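Local structure of glutamine synthetase (Streptomyces coelicolor, 4BAX) at residues A[111-116]-A[231-236]; A[242-247]-A[303-308]; A[249-254]-A[285-290]; A[296-301]-A[310-315]. The protein belongs to the glutamine synthetase family, each chain pairing a beta-grasp domain with a catalytic domain, and forms a ten-chain assembly in this crystal structure. All coordinates share one frame; numbering follows the deposited sequence.

Contact 1 of 4, residues A[111-116]-A[231-236]; sequences FGIEQE and AHTNFS
Phe-111 and Phe-235 sit side by side across two antiparallel strands in the sheet of the glutamine synthetase catalytic domain. Phe-111 CZ lies 3.5 Å from Phe-235 CD1. The rings point the same way, with their planes inclined by 35°. The two first torsions differ. Phe-111 holds CG beside its backbone N, while Phe-235 turns CG opposite its N (chi1 164°). Thr-233 CG2 meets the edge of the Phe-111 ring at CD2, 3.6 Å away. Ile-113 follows on this buried face, its CG2 branch 4.0 Å from Ala-231 CB. Helices 190-210 and 323-341 also pack against this side.

The other face is polar. Glu-114 extends beyond CG and brings OE1 to 3.6 Å from His-232 CB. Its carboxylate is turned 29° from the imidazole plane. Asn-234 crosses the same glutamate at about a right angle, with ND2 3.7 Å from Glu-114 OE2. The backbones are joined by Gly-112 and Asn-234, which bond in both directions. Glu-114 N also donates to His-232 O, at 2.9 Å. Beyond that bond a water bridges the strands: it donates to Glu-114 O and accepts from His-232 N, 3.0 Å away.

Contact 2 of 4, residues A[242-247]-A[303-308]; sequences EGYDAI and QVEKDG
Tyr-244 leans from the start of helix 244-253 onto the C-terminal part of helix 302-307. The two helices belong to the catalytic part of a glutamine synthetase fold. Gly-308 leaves the second helix with a positive phi of 68°. Its carbonyl is turned toward Gly-243 and Tyr-244.

The tyrosine can be followed outward. CB lies against Gly-308 O, 3.3 Å away. CG is opposite the backbone N (chi1 -158°), which sends the ring along the helix end toward Glu-305. CD1 then comes near Val-304 O and Gly-308 CA. CE1 reaches Glu-305 CA at 3.7 Å. CZ and the hydroxyl pass along the aliphatic part of Glu-305, where OH is 3.6 Å from CG. The glutamate bends at chi2, and its carboxylate plane stands 87° from the ring. Val-291 of strand 289-291 touches both Tyr-244 and Glu-305.

Polar bonding plays little part between the segments. Tyr-244 N is near Gly-308 O, but the angle is too poor for a hydrogen bond. One helical turn after Tyr-244, Ile-247 adds a buried apolar contact. Its CD1 meets the CG1 branch of Val-304 at 3.7 Å.

Contact 3 of 4, residues A[249-254]-A[285-290]; sequences TAAESL and NEYSYG
Ala-251 O accepts a hydrogen bond from the hydroxyl of Tyr-287, with OH and O 2.6 Å apart. The hydroxyl lies in the carbonyl plane, on a lone pair. Tyr-287 carries CG opposite its backbone N (chi1 179°), which sends the ring straight out to the helix. The aliphatic side of Leu-254 meets the far end of that ring. Its CB is 3.4 Å from Tyr-287 CE1. Leu-254 O lies over one face of the same ring, 3.6 Å above the plane and offset toward the rim.

The helix is 244-253. It packs over one face of the catalytic-domain sheet near its outer strand 289-291. Residues 285-288 lead into that strand, which runs parallel to strand 298-300. Val-298 of this neighbouring strand touches Leu-254 and both tyrosines.

Tyr-289 makes the second half of the contact. Its CG stands between the backbone N and the carbonyl carbon (chi1 84°), and one ring face is presented to Ala-251. The methyl CB sits over the ring centre, 3.8 Å from the centroid, in a CH-pi contact. The hydroxyl of Tyr-289 donates to Glu-252 OE2 over 3.1 Å. Glu-252 bends at chi2 to reach it. The carboxylate is nearly perpendicular to the ring, and OE2 lies at the ring edge, in its plane. The hydroxyl meets OE2 from above the carboxylate plane.

Contact 4 of 4, residues A[296-301]-A[310-315]; sequences ASVRIP and GYIEDR
Arg-299 and Glu-313 face each other across an antiparallel strand pair, strands 298-300 and 312-314, joined through the short helix 302-307. The pair belongs to the catalytic-domain sheet of the glutamine synthetase fold.

Backbone bonds set the register. Arg-299 and Glu-313 form a hydrogen-bonded pair, with Arg-299 N donating to Glu-313 O and Glu-313 N to Arg-299 O. Arg-315 N adds a bond to Ser-297 O, 2.9 Å away.

Apolar contacts come from Val-298, Ile-300 and Pro-301. Val-298 sends CG1 to 4.2 Å from Ile-312 CB. Ile-300 CG1 also approaches Ile-312, at its CG2. Pro-301 brings CG to 3.6 Å from Tyr-311 CZ. Tyr-289 touches Val-298 and Ile-300, while helix 244-253 reaches Ile-312 through Ile-247 and Ala-250.

Charged groups form a network on the face of Arg-299 and Glu-313. Glu-313 is extended beyond CG, and two arginines share its OE1. Arg-299 bends at chi3 (80°), which turns NE to OE1 at 2.9 Å, in a salt bridge whose hydrogen bond is weak. The guanidinium and carboxylate planes are 11° apart. Arg-315 NH1 lies over one face of the Arg-299 guanidinium, and the shared carboxylate probably offsets the two like charges. The same NH1 donates to Glu-313 OE1 at 2.7 Å, from above the carboxylate plane.

Contact 4 ties the set together. Its strand 312-314 is the sheet neighbour of strand 231-236 in contact 1, with probable hydrogen bonds from Asp-314 N to Thr-233 O, 2.8 Å, and from Ile-312 N to Phe-235 O. Its other strand, 298-300, runs beside 289-291 of contact 3. Probable bonds there join Ile-300 N to Gly-290 O and Val-298 N to Ser-288 O. The centres of contacts 3 and 4 are about 9 Å apart. Contacts 2 and 3 share helix 244-253, and contact 3 is nested within the loop that contact 2 closes. Ile-247 of contact 2 packs on Tyr-311 and Ile-312. Contact 1 lies nearest the chain centre, about 8 Å away.

Contact 1 of 4, residues A[111-116]-A[231-236]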
loop_
_atom_site.group_PDB
_atom_site.type_symbol
_atom_site.label_atom_id
_atom_site.label_comp_id
_atom_site.label_asym_id
_atom_site.label_seq_id
_atom_site.Cartn_x
_atom_site.Cartn_y
_atom_site.Cartn_z
ATOM N N PHE A 111 37.010 -7.079 -36.806
ATOM C CA PHE A 111 35.857 -7.684 -36.170
ATOM C C PHE A 111 34.719 -6.709 -35.953
ATOM O O PHE A 111 34.943 -5.522 -35.690
ATOM C CB PHE A 111 36.247 -8.276 -34.823
ATOM C CG PHE A 111 37.101 -9.504 -34.932
ATOM C CD1 PHE A 111 38.482 -9.399 -34.982
ATOM C CD2 PHE A 111 36.524 -10.764 -35.011
ATOM C CE1 PHE A 111 39.277 -10.534 -35.095
ATOM C CE2 PHE A 111 37.317 -11.903 -35.123
ATOM C CZ PHE A 111 38.695 -11.786 -35.165
ATOM N N GLY A 112 33.501 -7.237 -36.056
ATOM C CA GLY A 112 32.320 -6.549 -35.587
ATOM C C GLY A 112 31.575 -7.470 -34.636
ATOM O O GLY A 112 31.372 -8.659 -34.927
ATOM N N ILE A 113 31.161 -6.929 -33.493
ATOM C CA ILE A 113 30.386 -7.714 -32.530
ATOM C C ILE A 113 28.999 -7.119 -32.234
ATOM O O ILE A 113 28.857 -5.930 -31.905
ATOM C CB ILE A 113 31.202 -7.993 -31.221
ATOM C CG1 ILE A 113 32.563 -8.622 -31.597
ATOM C CG2 ILE A 113 30.442 -8.918 -30.274
ATOM C CD1 ILE A 113 33.522 -8.759 -30.460
ATOM N N GLU A 114 27.974 -7.960 -32.384
ATOM C CA GLU A 114 26.609 -7.541 -32.119
ATOM C C GLU A 114 26.260 -8.060 -30.717
ATOM O O GLU A 114 25.979 -9.246 -30.508
ATOM C CB GLU A 114 25.684 -8.133 -33.173
ATOM C CG GLU A 114 26.170 -7.850 -34.618
ATOM C CD GLU A 114 25.272 -8.465 -35.696
ATOM O OE1 GLU A 114 24.445 -9.353 -35.364
ATOM O OE2 GLU A 114 25.384 -8.050 -36.875
ATOM N N GLN A 115 26.259 -7.143 -29.756
ATOM C CA GLN A 115 26.211 -7.516 -28.358
ATOM C C GLN A 115 24.823 -7.396 -27.799
ATOM O O GLN A 115 24.248 -6.308 -27.719
ATOM C CB GLN A 115 27.155 -6.622 -27.553
ATOM C CG GLN A 115 26.984 -6.738 -26.043
ATOM C CD GLN A 115 27.627 -8.002 -25.437
ATOM O OE1 GLN A 115 28.873 -8.139 -25.365
ATOM N NE2 GLN A 115 26.774 -8.918 -24.969
ATOM N N GLU A 116 24.288 -8.542 -27.401
ATOM C CA GLU A 116 22.945 -8.578 -26.870
ATOM C C GLU A 116 22.940 -8.606 -25.339
ATOM O O GLU A 116 23.896 -9.069 -24.701
ATOM C CB GLU A 116 22.185 -9.784 -27.441
ATOM C CG GLU A 116 21.992 -9.706 -28.966
ATOM C CD GLU A 116 21.225 -10.897 -29.551
ATOM O OE1 GLU A 116 21.150 -11.959 -28.883
ATOM O OE2 GLU A 116 20.670 -10.752 -30.674
ATOM N N ALA A 231 26.262 -12.978 -28.928
ATOM C CA ALA A 231 27.251 -11.988 -29.378
ATOM C C ALA A 231 27.796 -12.398 -30.748
ATOM O O ALA A 231 28.889 -12.980 -30.830
ATOM C CB ALA A 231 28.404 -11.837 -28.358
ATOM N N HIS A 232 26.996 -12.193 -31.801
ATOM C CA HIS A 232 27.388 -12.571 -33.159
ATOM C C HIS A 232 28.641 -11.805 -33.534
ATOM O O HIS A 232 28.725 -10.587 -33.310
ATOM C CB HIS A 232 26.285 -12.265 -34.169
ATOM C CG HIS A 232 25.100 -13.175 -34.067
ATOM N ND1 HIS A 232 25.009 -14.171 -33.115
ATOM C CD2 HIS A 232 23.974 -13.266 -34.816
ATOM C CE1 HIS A 232 23.870 -14.824 -33.271
ATOM N NE2 HIS A 232 23.226 -14.296 -34.299
ATOM N N THR A 233 29.602 -12.513 -34.118
ATOM C CA THR A 233 30.887 -11.918 -34.451
ATOM C C THR A 233 31.127 -11.923 -35.964
ATOM O O THR A 233 31.053 -12.959 -36.631
ATOM C CB THR A 233 32.027 -12.623 -33.711
ATOM O OG1 THR A 233 31.722 -12.654 -32.309
ATOM C CG2 THR A 233 33.330 -11.879 -33.932
ATOM N N ASN A 234 31.387 -10.728 -36.479
ATOM C CA ASN A 234 31.668 -10.512 -37.886
ATOM C C ASN A 234 33.169 -10.429 -38.080
ATOM O O ASN A 234 33.865 -9.694 -37.369
ATOM C CB ASN A 234 31.007 -9.219 -38.370
ATOM C CG ASN A 234 29.502 -9.220 -38.150
ATOM O OD1 ASN A 234 28.780 -10.107 -38.630
ATOM N ND2 ASN A 234 29.023 -8.239 -37.387
ATOM N N PHE A 235 33.655 -11.189 -39.051
ATOM C CA PHE A 235 35.084 -11.329 -39.238
ATOM C C PHE A 235 35.528 -11.338 -40.691
ATOM O O PHE A 235 34.890 -11.983 -41.533
ATOM C CB PHE A 235 35.559 -12.595 -38.543
ATOM C CG PHE A 235 36.906 -13.039 -38.978
ATOM C CD1 PHE A 235 38.039 -12.391 -38.534
ATOM C CD2 PHE A 235 37.039 -14.104 -39.862
ATOM C CE1 PHE A 235 39.289 -12.812 -38.937
ATOM C CE2 PHE A 235 38.291 -14.527 -40.277
ATOM C CZ PHE A 235 39.419 -13.882 -39.811
ATOM N N SER A 236 36.638 -10.656 -40.965
ATOM C CA SER A 236 37.243 -10.663 -42.295
ATOM C C SER A 236 38.736 -10.371 -42.204
ATOM O O SER A 236 39.228 -9.798 -41.229
ATOM C CB SER A 236 36.560 -9.656 -43.253
ATOM O OG SER A 236 36.944 -8.299 -43.002
HETATM O O HOH W 1 24.211 -11.306 -31.106
#

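Contact 2 of 4, residues A[242-247]-A[303-308]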
loop_
_atom_site.group_PDB
_atom_site.type_symbol
_atom_site.label_atom_id
_atom_site.label_comp_id
_atom_site.label_asym_id
_atom_site.label_seq_id
_atom_site.Cartn_x
_atom_site.Cartn_y
_atom_site.Cartn_z
ATOM N N GLU A 242 38.737 -8.958 -50.242
ATOM C CA GLU A 242 39.070 -8.985 -51.663
ATOM C C GLU A 242 38.400 -10.071 -52.513
ATOM O O GLU A 242 38.023 -9.800 -53.654
ATOM C CB GLU A 242 40.598 -8.934 -51.881
ATOM C CG GLU A 242 41.131 -7.485 -51.790
ATOM C CD GLU A 242 42.609 -7.376 -51.406
ATOM O OE1 GLU A 242 43.365 -8.350 -51.603
ATOM O OE2 GLU A 242 43.019 -6.311 -50.891
ATOM N N GLY A 243 38.275 -11.291 -51.988
ATOM C CA GLY A 243 37.782 -12.396 -52.800
ATOM C C GLY A 243 37.039 -13.499 -52.063
ATOM O O GLY A 243 37.205 -13.695 -50.857
ATOM N N TYR A 244 36.215 -14.231 -52.805
ATOM C CA TYR A 244 35.332 -15.260 -52.246
ATOM C C TYR A 244 36.004 -16.547 -51.827
ATOM O O TYR A 244 35.454 -17.298 -51.025
ATOM C CB TYR A 244 34.182 -15.566 -53.214
ATOM C CG TYR A 244 32.954 -16.185 -52.561
ATOM C CD1 TYR A 244 32.091 -15.427 -51.772
ATOM C CD2 TYR A 244 32.651 -17.526 -52.750
ATOM C CE1 TYR A 244 30.966 -16.000 -51.173
ATOM C CE2 TYR A 244 31.527 -18.105 -52.161
ATOM C CZ TYR A 244 30.689 -17.338 -51.372
ATOM O OH TYR A 244 29.577 -17.906 -50.779
ATOM N N ASP A 245 37.149 -16.844 -52.420
ATOM C CA ASP A 245 37.829 -18.101 -52.125
ATOM C C ASP A 245 38.307 -18.118 -50.668
ATOM O O ASP A 245 38.214 -19.137 -49.975
ATOM C CB ASP A 245 38.986 -18.331 -53.100
ATOM C CG ASP A 245 38.519 -18.944 -54.422
ATOM O OD1 ASP A 245 37.379 -19.470 -54.485
ATOM O OD2 ASP A 245 39.305 -18.913 -55.397
ATOM N N ALA A 246 38.799 -16.963 -50.225
ATOM C CA ALA A 246 39.251 -16.796 -48.853
ATOM C C ALA A 246 38.080 -16.932 -47.878
ATOM O O ALA A 246 38.231 -17.500 -46.797
ATOM C CB ALA A 246 39.946 -15.439 -48.692
ATOM N N ILE A 247 36.909 -16.449 -48.285
ATOM C CA ILE A 247 35.683 -16.550 -47.479
ATOM C C ILE A 247 35.302 -18.000 -47.237
ATOM O O ILE A 247 35.011 -18.391 -46.112
ATOM C CB ILE A 247 34.496 -15.828 -48.174
ATOM C CG1 ILE A 247 34.719 -14.313 -48.257
ATOM C CG2 ILE A 247 33.180 -16.136 -47.467
ATOM C CD1 ILE A 247 34.109 -13.528 -47.122
ATOM N N GLN A 303 24.833 -10.466 -49.474
ATOM C CA GLN A 303 25.627 -9.437 -50.152
ATOM C C GLN A 303 27.030 -9.942 -50.398
ATOM O O GLN A 303 27.640 -9.615 -51.413
ATOM C CB GLN A 303 25.725 -8.155 -49.318
ATOM C CG GLN A 303 24.421 -7.509 -48.908
ATOM C CD GLN A 303 24.000 -7.888 -47.503
ATOM O OE1 GLN A 303 24.307 -8.982 -47.019
ATOM N NE2 GLN A 303 23.282 -6.983 -46.841
ATOM N N VAL A 304 27.567 -10.677 -49.437
ATOM C CA VAL A 304 28.918 -11.189 -49.571
ATOM C C VAL A 304 28.965 -12.197 -50.716
ATOM O O VAL A 304 29.901 -12.185 -51.525
ATOM C CB VAL A 304 29.412 -11.836 -48.253
ATOM C CG1 VAL A 304 30.757 -12.571 -48.458
ATOM C CG2 VAL A 304 29.553 -10.777 -47.180
ATOM N N GLU A 305 27.958 -13.076 -50.791
ATOM C CA GLU A 305 27.940 -14.049 -51.878
ATOM C C GLU A 305 27.655 -13.419 -53.217
ATOM O O GLU A 305 28.206 -13.839 -54.225
ATOM C CB GLU A 305 26.947 -15.153 -51.598
ATOM C CG GLU A 305 26.958 -16.232 -52.689
ATOM C CD GLU A 305 25.980 -15.909 -53.793
ATOM O OE1 GLU A 305 24.826 -15.582 -53.445
ATOM O OE2 GLU A 305 26.338 -16.009 -55.000
ATOM N N LYS A 306 26.805 -12.402 -53.222
ATOM C CA LYS A 306 26.513 -11.660 -54.448
ATOM C C LYS A 306 27.726 -10.898 -54.946
ATOM O O LYS A 306 28.029 -10.889 -56.135
ATOM C CB LYS A 306 25.344 -10.689 -54.232
ATOM C CG LYS A 306 24.948 -9.913 -55.489
ATOM C CD LYS A 306 24.577 -10.889 -56.598
ATOM C CE LYS A 306 24.108 -10.207 -57.894
ATOM N NZ LYS A 306 24.179 -11.133 -59.085
ATOM N N ASP A 307 28.429 -10.269 -54.016
ATOM C CA ASP A 307 29.532 -9.395 -54.375
ATOM C C ASP A 307 30.859 -10.164 -54.523
ATOM O O ASP A 307 31.849 -9.603 -55.005
ATOM C CB ASP A 307 29.682 -8.303 -53.325
ATOM C CG ASP A 307 28.484 -7.363 -53.307
ATOM O OD1 ASP A 307 27.667 -7.427 -54.256
ATOM O OD2 ASP A 307 28.353 -6.566 -52.352
ATOM N N GLY A 308 30.869 -11.437 -54.113
ATOM C CA GLY A 308 32.052 -12.285 -54.184
ATOM C C GLY A 308 33.194 -11.891 -53.261
ATOM O O GLY A 308 34.348 -12.266 -53.493
#

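Contact 3 of 4, residues A[249-254]-A[285-290]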
loop_
_atom_site.group_PDB
_atom_site.type_symbol
_atom_site.label_atom_id
_atom_site.label_comp_id
_atom_site.label_asym_id
_atom_site.label_seq_id
_atom_site.Cartn_x
_atom_site.Cartn_y
_atom_site.Cartn_z
ATOM N N THR A 249 37.334 -20.598 -47.449
ATOM C CA THR A 249 38.385 -21.224 -46.650
ATOM C C THR A 249 38.179 -20.943 -45.163
ATOM O O THR A 249 38.248 -21.855 -44.327
ATOM C CB THR A 249 39.796 -20.700 -47.058
ATOM O OG1 THR A 249 39.972 -20.784 -48.482
ATOM C CG2 THR A 249 40.900 -21.487 -46.361
ATOM N N ALA A 250 37.866 -19.687 -44.841
ATOM C CA ALA A 250 37.630 -19.315 -43.461
ATOM C C ALA A 250 36.435 -20.095 -42.902
ATOM O O ALA A 250 36.573 -20.749 -41.864
ATOM C CB ALA A 250 37.421 -17.791 -43.335
ATOM N N ALA A 251 35.334 -20.163 -43.655
ATOM C CA ALA A 251 34.137 -20.889 -43.210
ATOM C C ALA A 251 34.397 -22.379 -43.060
ATOM O O ALA A 251 33.925 -22.998 -42.110
ATOM C CB ALA A 251 32.933 -20.631 -44.150
ATOM N N GLU A 252 35.159 -22.955 -43.979
ATOM C CA GLU A 252 35.502 -24.366 -43.863
ATOM C C GLU A 252 36.451 -24.668 -42.684
ATOM O O GLU A 252 36.307 -25.694 -42.006
ATOM C CB GLU A 252 36.059 -24.923 -45.185
ATOM C CG GLU A 252 35.136 -24.771 -46.380
ATOM C CD GLU A 252 34.638 -26.092 -46.891
ATOM O OE1 GLU A 252 35.500 -26.894 -47.305
ATOM O OE2 GLU A 252 33.403 -26.330 -46.891
ATOM N N SER A 253 37.373 -23.740 -42.414
ATOM C CA SER A 253 38.366 -23.914 -41.352
ATOM C C SER A 253 37.698 -24.122 -39.998
ATOM O O SER A 253 38.221 -24.855 -39.159
ATOM C CB SER A 253 39.306 -22.701 -41.278
ATOM O OG SER A 253 38.686 -21.614 -40.621
ATOM N N LEU A 254 36.542 -23.487 -39.802
ATOM C CA LEU A 254 35.790 -23.577 -38.550
ATOM C C LEU A 254 35.141 -24.951 -38.352
ATOM O O LEU A 254 34.742 -25.316 -37.224
ATOM C CB LEU A 254 34.753 -22.445 -38.452
ATOM C CG LEU A 254 35.342 -21.036 -38.343
ATOM C CD1 LEU A 254 34.353 -19.929 -38.718
ATOM C CD2 LEU A 254 35.860 -20.843 -36.909
ATOM N N ASN A 285 26.390 -28.552 -30.594
ATOM C CA ASN A 285 27.207 -29.727 -30.896
ATOM C C ASN A 285 27.375 -30.048 -32.387
ATOM O O ASN A 285 28.003 -31.042 -32.735
ATOM C CB ASN A 285 26.698 -30.951 -30.118
ATOM C CG ASN A 285 25.216 -31.224 -30.355
ATOM O OD1 ASN A 285 24.670 -30.921 -31.419
ATOM N ND2 ASN A 285 24.559 -31.800 -29.357
ATOM N N GLU A 286 26.853 -29.195 -33.267
ATOM C CA GLU A 286 27.066 -29.392 -34.709
ATOM C C GLU A 286 27.524 -28.110 -35.367
ATOM O O GLU A 286 27.088 -27.010 -35.006
ATOM C CB GLU A 286 25.793 -29.879 -35.430
ATOM C CG GLU A 286 24.981 -30.982 -34.778
ATOM C CD GLU A 286 23.677 -31.263 -35.546
ATOM O OE1 GLU A 286 23.361 -30.499 -36.497
ATOM O OE2 GLU A 286 22.952 -32.221 -35.181
ATOM N N TYR A 287 28.442 -28.263 -36.313
ATOM C CA TYR A 287 28.908 -27.125 -37.084
ATOM C C TYR A 287 28.304 -27.127 -38.493
ATOM O O TYR A 287 28.366 -28.136 -39.196
ATOM C CB TYR A 287 30.441 -27.084 -37.170
ATOM C CG TYR A 287 30.926 -25.917 -37.985
ATOM C CD1 TYR A 287 31.133 -24.676 -37.395
ATOM C CD2 TYR A 287 31.128 -26.032 -39.357
ATOM C CE1 TYR A 287 31.546 -23.585 -38.144
ATOM C CE2 TYR A 287 31.545 -24.943 -40.122
ATOM C CZ TYR A 287 31.757 -23.719 -39.507
ATOM O OH TYR A 287 32.171 -22.637 -40.254
ATOM N N SER A 288 27.743 -25.996 -38.910
ATOM C CA SER A 288 27.283 -25.848 -40.290
ATOM C C SER A 288 27.563 -24.429 -40.752
ATOM O O SER A 288 27.540 -23.506 -39.941
ATOM C CB SER A 288 25.787 -26.149 -40.413
ATOM O OG SER A 288 25.039 -25.444 -39.432
ATOM N N TYR A 289 27.714 -24.240 -42.060
ATOM C CA TYR A 289 27.780 -22.891 -42.615
ATOM C C TYR A 289 26.996 -22.870 -43.909
ATOM O O TYR A 289 26.883 -23.882 -44.597
ATOM C CB TYR A 289 29.228 -22.392 -42.795
ATOM C CG TYR A 289 29.891 -22.839 -44.091
ATOM C CD1 TYR A 289 29.694 -22.123 -45.269
ATOM C CD2 TYR A 289 30.689 -23.975 -44.149
ATOM C CE1 TYR A 289 30.271 -22.514 -46.463
ATOM C CE2 TYR A 289 31.276 -24.375 -45.350
ATOM C CZ TYR A 289 31.056 -23.633 -46.507
ATOM O OH TYR A 289 31.616 -23.984 -47.723
ATOM N N GLY A 290 26.440 -21.718 -44.233
ATOM C CA GLY A 290 25.650 -21.602 -45.441
ATOM C C GLY A 290 25.401 -20.152 -45.790
ATOM O O GLY A 290 25.519 -19.255 -44.945
#

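Contact 4 of 4, residues A[296-301]-A[310-315]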
loop_
_atom_site.group_PDB
_atom_site.type_symbol
_atom_site.label_atom_id
_atom_site.label_comp_id
_atom_site.label_asym_id
_atom_site.label_seq_id
_atom_site.Cartn_x
_atom_site.Cartn_y
_atom_site.Cartn_z
ATOM N N ALA A 296 22.371 -21.873 -39.563
ATOM C CA ALA A 296 23.756 -22.353 -39.557
ATOM C C ALA A 296 24.618 -21.833 -38.379
ATOM O O ALA A 296 24.287 -20.835 -37.735
ATOM C CB ALA A 296 24.421 -22.015 -40.886
ATOM N N SER A 297 25.710 -22.533 -38.085
ATOM C CA SER A 297 26.660 -22.065 -37.070
ATOM C C SER A 297 27.317 -20.737 -37.537
ATOM O O SER A 297 27.458 -19.760 -36.780
ATOM C CB SER A 297 27.752 -23.124 -36.833
ATOM O OG SER A 297 27.232 -24.317 -36.265
ATOM N N VAL A 298 27.682 -20.712 -38.810
ATOM C CA VAL A 298 28.259 -19.535 -39.416
ATOM C C VAL A 298 27.457 -19.151 -40.658
ATOM O O VAL A 298 27.157 -19.991 -41.511
ATOM C CB VAL A 298 29.727 -19.789 -39.801
ATOM C CG1 VAL A 298 30.206 -18.808 -40.860
ATOM C CG2 VAL A 298 30.590 -19.767 -38.567
ATOM N N ARG A 299 27.126 -17.872 -40.768
ATOM C CA ARG A 299 26.372 -17.421 -41.921
ATOM C C ARG A 299 27.219 -16.555 -42.873
ATOM O O ARG A 299 28.019 -15.716 -42.435
ATOM C CB ARG A 299 25.121 -16.651 -41.481
ATOM C CG ARG A 299 24.419 -15.958 -42.642
ATOM C CD ARG A 299 23.121 -15.301 -42.251
ATOM N NE ARG A 299 23.335 -14.007 -41.618
ATOM C CZ ARG A 299 22.412 -13.049 -41.568
ATOM N NH1 ARG A 299 21.224 -13.245 -42.139
ATOM N NH2 ARG A 299 22.673 -11.890 -40.967
ATOM N N ILE A 300 27.042 -16.799 -44.171
ATOM C CA ILE A 300 27.558 -15.926 -45.218
ATOM C C ILE A 300 26.423 -15.073 -45.749
ATOM O O ILE A 300 25.530 -15.574 -46.444
ATOM C CB ILE A 300 28.141 -16.736 -46.398
ATOM C CG1 ILE A 300 29.374 -17.528 -45.948
ATOM C CG2 ILE A 300 28.475 -15.815 -47.567
ATOM C CD1 ILE A 300 29.601 -18.784 -46.734
ATOM N N PRO A 301 26.497 -13.761 -45.491
ATOM C CA PRO A 301 25.428 -12.840 -45.879
ATOM C C PRO A 301 25.248 -12.842 -47.389
ATOM O O PRO A 301 26.203 -13.094 -48.130
ATOM C CB PRO A 301 25.949 -11.480 -45.397
ATOM C CG PRO A 301 26.948 -11.803 -44.338
ATOM C CD PRO A 301 27.604 -13.061 -44.820
ATOM N N GLY A 310 33.776 -9.944 -48.905
ATOM C CA GLY A 310 33.093 -9.553 -47.684
ATOM C C GLY A 310 33.663 -10.126 -46.399
ATOM O O GLY A 310 34.875 -10.065 -46.152
ATOM N N TYR A 311 32.764 -10.617 -45.548
ATOM C CA TYR A 311 33.099 -11.165 -44.225
ATOM C C TYR A 311 32.220 -12.374 -43.981
ATOM O O TYR A 311 31.320 -12.665 -44.769
ATOM C CB TYR A 311 32.832 -10.114 -43.135
ATOM C CG TYR A 311 31.383 -9.657 -43.098
ATOM C CD1 TYR A 311 30.908 -8.737 -44.038
ATOM C CD2 TYR A 311 30.465 -10.193 -42.195
ATOM C CE1 TYR A 311 29.574 -8.321 -44.047
ATOM C CE2 TYR A 311 29.116 -9.771 -42.193
ATOM C CZ TYR A 311 28.676 -8.836 -43.130
ATOM O OH TYR A 311 27.358 -8.387 -43.175
ATOM N N ILE A 312 32.433 -13.037 -42.851
ATOM C CA ILE A 312 31.527 -14.097 -42.436
ATOM C C ILE A 312 31.010 -13.764 -41.044
ATOM O O ILE A 312 31.660 -13.033 -40.287
ATOM C CB ILE A 312 32.193 -15.504 -42.445
ATOM C CG1 ILE A 312 33.359 -15.565 -41.462
ATOM C CG2 ILE A 312 32.643 -15.891 -43.850
ATOM C CD1 ILE A 312 34.040 -16.931 -41.404
ATOM N N GLU A 313 29.864 -14.339 -40.698
ATOM C CA GLU A 313 29.228 -14.079 -39.422
ATOM C C GLU A 313 29.167 -15.366 -38.625
ATOM O O GLU A 313 28.559 -16.350 -39.046
ATOM C CB GLU A 313 27.819 -13.530 -39.651
ATOM C CG GLU A 313 26.985 -13.436 -38.382
ATOM C CD GLU A 313 25.531 -13.083 -38.670
ATOM O OE1 GLU A 313 24.768 -13.989 -39.081
ATOM O OE2 GLU A 313 25.146 -11.910 -38.453
ATOM N N ASP A 314 29.815 -15.350 -37.468
ATOM C CA ASP A 314 29.763 -16.473 -36.557
ATOM C C ASP A 314 28.631 -16.245 -35.569
ATOM O O ASP A 314 28.702 -15.325 -34.739
ATOM C CB ASP A 314 31.095 -16.607 -35.816
ATOM C CG ASP A 314 31.216 -17.925 -35.056
ATOM O OD1 ASP A 314 30.167 -18.556 -34.803
ATOM O OD2 ASP A 314 32.349 -18.336 -34.697
ATOM N N ARG A 315 27.593 -17.082 -35.666
ATOM C CA ARG A 315 26.386 -16.901 -34.860
ATOM C C ARG A 315 26.426 -17.682 -33.528
ATOM O O ARG A 315 25.490 -17.591 -32.731
ATOM C CB ARG A 315 25.153 -17.296 -35.677
ATOM C CG ARG A 315 25.054 -16.579 -37.024
ATOM C CD ARG A 315 23.901 -17.114 -37.876
ATOM N NE ARG A 315 22.617 -16.875 -37.222
ATOM C CZ ARG A 315 21.938 -15.726 -37.283
ATOM N NH1 ARG A 315 22.401 -14.706 -38.008
ATOM N NH2 ARG A 315 20.773 -15.598 -36.646
#